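Long-range contact in hemolysin-related protein (Vibrio cholerae serotype O1, PDB 6MLT), which is a secreted, calcium-binding component of the extracellular biofilm matrix that probably binds carbohydrate and helps cells adhere: residues A55-T61 with Y72-G78. Numbering follows the deposited sequence.
Sequences ADIIVVT and YIRALSG. With CA (calcium ion), chain C.
Asp56 reaches two partners at once: both carboxylate oxygens bind a calcium ion, while OD1, through the lone pair turned away from OD2, also accepts a hydrogen bond from Gly78 N at 2.8 Å. With CG anti to its own carbonyl carbon (chi1 -55°), the carboxylate reaches across to the backbone just after Leu76, at Ser77 and Gly78. OD1 lies 2.4 Å from the calcium and OD2 2.5 Å. A metal-bound water is also hydrogen-bonded to Ser77 OG, tying the second segment to the site, which Asn41, Asp43, the carbonyl oxygen of Val54 and a second water complete.

At the far end, Arg74 runs out extended from CG to NE and crosses the Thr61 side chain at about a right angle. NE donates to Thr61 OG1 over 2.9 Å, with the hydroxyl 16° out of the guanidinium plane, and Thr61 CG2 packs against Arg74 CD at 3.6 Å. Glu83 and the carbonyls of Phe24 and Ser28 hold the guanidinium nitrogens; Ser28 OG also bonds Thr61 OG1.

Between these ends, Val59 CG2 faces Leu76 CD1 at 4.3 Å on the Arg74 side, where Trp19 covers Leu76. On the other face, Ile58 CG2 meets Ile73 CG2 at 3.8 Å, against strand 112-115. Paired backbone bonds at Ile57-Leu76, Val59-Arg74 and Thr61-Tyr72 make this an antiparallel beta hairpin with a calcium site at its open end, within a sheet consistent with a beta-propeller blade.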
ATOM      1  N   ALA A  55       3.856 -19.824   9.566  1.00 20.55           N
ATOM      2  CA  ALA A  55       3.720 -18.577  10.309  1.00 18.44           C
ATOM      3  C   ALA A  55       2.707 -18.725  11.437  1.00 19.67           C
ATOM      4  O   ALA A  55       1.740 -19.486  11.346  1.00 18.17           O
ATOM      5  CB  ALA A  55       3.302 -17.442   9.377  1.00 19.88           C
ATOM      6  N   ASP A  56       2.932 -17.967  12.502  1.00 18.18           N
ATOM      7  CA  ASP A  56       2.199 -18.091  13.750  1.00 18.07           C
ATOM      8  C   ASP A  56       1.444 -16.807  14.053  1.00 20.71           C
ATOM      9  O   ASP A  56       1.605 -15.790  13.376  1.00 17.53           O
ATOM     10  CB  ASP A  56       3.172 -18.441  14.865  1.00 19.50           C
ATOM     11  CG  ASP A  56       3.967 -19.672  14.525  1.00 19.25           C
ATOM     12  OD1 ASP A  56       3.323 -20.720  14.311  1.00 18.63           O
ATOM     13  OD2 ASP A  56       5.210 -19.583  14.415  1.00 19.65           O
ATOM     14  N   ILE A  57       0.597 -16.870  15.078  1.00 17.25           N
ATOM     15  CA  ILE A  57      -0.298 -15.776  15.431  1.00 19.02           C
ATOM     16  C   ILE A  57       0.078 -15.260  16.816  1.00 18.05           C
ATOM     17  O   ILE A  57       0.294 -16.050  17.743  1.00 21.10           O
ATOM     18  CB  ILE A  57      -1.774 -16.220  15.383  1.00 21.39           C
ATOM     19  CG1 ILE A  57      -2.245 -16.379  13.928  1.00 27.14           C
ATOM     20  CG2 ILE A  57      -2.673 -15.204  16.086  1.00 21.03           C
ATOM     21  CD1 ILE A  57      -1.793 -17.619  13.232  1.00 32.45           C
ATOM     22  N   ILE A  58       0.153 -13.939  16.954  1.00 15.55           N
ATOM     23  CA  ILE A  58       0.363 -13.277  18.237  1.00 16.22           C
ATOM     24  C   ILE A  58      -0.883 -12.470  18.574  1.00 16.43           C
ATOM     25  O   ILE A  58      -1.345 -11.660  17.760  1.00 16.94           O
ATOM     26  CB  ILE A  58       1.600 -12.366  18.214  1.00 19.80           C
ATOM     27  CG1 ILE A  58       2.868 -13.193  18.021  1.00 23.57           C
ATOM     28  CG2 ILE A  58       1.688 -11.559  19.525  1.00 21.69           C
ATOM     29  CD1 ILE A  58       4.078 -12.363  17.636  1.00 29.09           C
ATOM     30  N   VAL A  59      -1.401 -12.671  19.786  1.00 16.30           N
ATOM     31  CA  VAL A  59      -2.556 -11.946  20.298  1.00 18.01           C
ATOM     32  C   VAL A  59      -2.283 -11.569  21.748  1.00 16.62           C
ATOM     33  O   VAL A  59      -1.354 -12.072  22.384  1.00 18.30           O
ATOM     34  CB  VAL A  59      -3.861 -12.765  20.189  1.00 19.00           C
ATOM     35  CG1 VAL A  59      -4.198 -13.017  18.734  1.00 17.93           C
ATOM     36  CG2 VAL A  59      -3.737 -14.078  20.936  1.00 20.09           C
ATOM     37  N   VAL A  60      -3.112 -10.667  22.266  1.00 18.68           N
ATOM     38  CA  VAL A  60      -3.094 -10.276  23.670  1.00 16.37           C
ATOM     39  C   VAL A  60      -4.450 -10.647  24.258  1.00 16.88           C
ATOM     40  O   VAL A  60      -5.489 -10.217  23.744  1.00 17.50           O
ATOM     41  CB  VAL A  60      -2.807  -8.776  23.841  1.00 15.28           C
ATOM     42  CG1 VAL A  60      -2.671  -8.427  25.322  1.00 17.04           C
ATOM     43  CG2 VAL A  60      -1.543  -8.369  23.057  1.00 17.91           C
ATOM     44  N   THR A  61      -4.446 -11.451  25.323  1.00 16.03           N
ATOM     45  CA  THR A  61      -5.675 -11.943  25.930  1.00 16.76           C
ATOM     46  C   THR A  61      -5.965 -11.212  27.238  1.00 20.18           C
ATOM     47  O   THR A  61      -5.046 -10.852  27.983  1.00 19.09           O
ATOM     48  CB  THR A  61      -5.600 -13.454  26.198  1.00 18.81           C
ATOM     49  OG1 THR A  61      -4.540 -13.744  27.127  1.00 20.18           O
ATOM     50  CG2 THR A  61      -5.348 -14.210  24.910  1.00 17.14           C
ATOM     51  N   TYR A  72      -2.234 -10.652  28.521  1.00 18.44           N
ATOM     52  CA  TYR A  72      -1.049 -11.474  28.294  1.00 19.55           C
ATOM     53  C   TYR A  72      -0.804 -11.643  26.804  1.00 19.52           C
ATOM     54  O   TYR A  72      -1.732 -11.941  26.049  1.00 16.93           O
ATOM     55  CB  TYR A  72      -1.187 -12.849  28.953  1.00 24.72           C
ATOM     56  CG  TYR A  72      -1.076 -12.792  30.456  1.00 28.27           C
ATOM     57  CD1 TYR A  72       0.157 -12.613  31.071  1.00 26.03           C
ATOM     58  CD2 TYR A  72      -2.204 -12.892  31.264  1.00 36.42           C
ATOM     59  CE1 TYR A  72       0.263 -12.540  32.448  1.00 28.32           C
ATOM     60  CE2 TYR A  72      -2.104 -12.824  32.648  1.00 37.01           C
ATOM     61  CZ  TYR A  72      -0.871 -12.647  33.230  1.00 33.25           C
ATOM     62  OH  TYR A  72      -0.768 -12.576  34.596  1.00 34.67           O
ATOM     63  N   ILE A  73       0.449 -11.468  26.390  1.00 19.01           N
ATOM     64  CA  ILE A  73       0.849 -11.809  25.031  1.00 18.31           C
ATOM     65  C   ILE A  73       0.936 -13.321  24.910  1.00 16.63           C
ATOM     66  O   ILE A  73       1.564 -13.988  25.742  1.00 18.43           O
ATOM     67  CB  ILE A  73       2.195 -11.163  24.676  1.00 18.38           C
ATOM     68  CG1 ILE A  73       2.139  -9.649  24.882  1.00 21.63           C
ATOM     69  CG2 ILE A  73       2.580 -11.490  23.237  1.00 18.16           C
ATOM     70  CD1 ILE A  73       3.510  -8.965  24.760  1.00 25.05           C
ATOM     71  N   ARG A  74       0.313 -13.867  23.870  1.00 16.25           N
ATOM     72  CA  ARG A  74       0.334 -15.298  23.611  1.00 19.47           C
ATOM     73  C   ARG A  74       0.688 -15.550  22.155  1.00 20.07           C
ATOM     74  O   ARG A  74       0.205 -14.849  21.262  1.00 19.46           O
ATOM     75  CB  ARG A  74      -1.019 -15.948  23.912  1.00 19.82           C
ATOM     76  CG  ARG A  74      -1.519 -15.782  25.337  1.00 21.06           C
ATOM     77  CD  ARG A  74      -2.740 -16.678  25.555  1.00 21.13           C
ATOM     78  NE  ARG A  74      -3.447 -16.432  26.814  1.00 19.77           N
ATOM     79  CZ  ARG A  74      -3.362 -17.190  27.904  1.00 23.56           C
ATOM     80  NH1 ARG A  74      -2.571 -18.254  27.939  1.00 25.41           N
ATOM     81  NH2 ARG A  74      -4.073 -16.877  28.980  1.00 24.03           N
ATOM     82  N   ALA A  75       1.520 -16.559  21.924  1.00 20.31           N
ATOM     83  CA  ALA A  75       1.889 -16.991  20.583  1.00 20.38           C
ATOM     84  C   ALA A  75       1.215 -18.323  20.281  1.00 19.97           C
ATOM     85  O   ALA A  75       1.378 -19.290  21.036  1.00 19.34           O
ATOM     86  CB  ALA A  75       3.405 -17.123  20.444  1.00 21.83           C
ATOM     87  N   LEU A  76       0.484 -18.376  19.170  1.00 20.15           N
ATOM     88  CA  LEU A  76      -0.292 -19.548  18.773  1.00 19.95           C
ATOM     89  C   LEU A  76       0.263 -20.142  17.485  1.00 22.67           C
ATOM     90  O   LEU A  76       0.483 -19.420  16.506  1.00 22.60           O
ATOM     91  CB  LEU A  76      -1.761 -19.179  18.570  1.00 19.85           C
ATOM     92  CG  LEU A  76      -2.409 -18.418  19.725  1.00 18.96           C
ATOM     93  CD1 LEU A  76      -3.869 -18.103  19.413  1.00 18.30           C
ATOM     94  CD2 LEU A  76      -2.282 -19.216  21.015  1.00 18.33           C
ATOM     95  N   SER A  77       0.453 -21.459  17.477  1.00 22.13           N
ATOM     96  CA  SER A  77       1.012 -22.128  16.310  1.00 24.68           C
ATOM     97  C   SER A  77       0.083 -21.999  15.111  1.00 21.16           C
ATOM     98  O   SER A  77      -1.118 -22.264  15.210  1.00 20.94           O
ATOM     99  CB  SER A  77       1.249 -23.606  16.617  1.00 26.23           C
ATOM    100  OG  SER A  77       1.700 -24.281  15.455  1.00 26.41           O
ATOM    101  N   GLY A  78       0.644 -21.615  13.963  1.00 20.89           N
ATOM    102  CA  GLY A  78      -0.149 -21.572  12.746  1.00 20.12           C
ATOM    103  C   GLY A  78      -0.704 -22.921  12.338  1.00 19.14           C
ATOM    104  O   GLY A  78      -1.709 -22.979  11.621  1.00 20.18           O
TER
HETATM  105 CA    CA C1002       5.274 -21.814  13.324  1.00 21.98          CA
HETATM  106  O   HOH W   1       3.804 -23.581  13.797  1.00 19.65           O
HETATM  107  O   HOH W   2       7.425 -20.722  12.568  1.00 19.47           O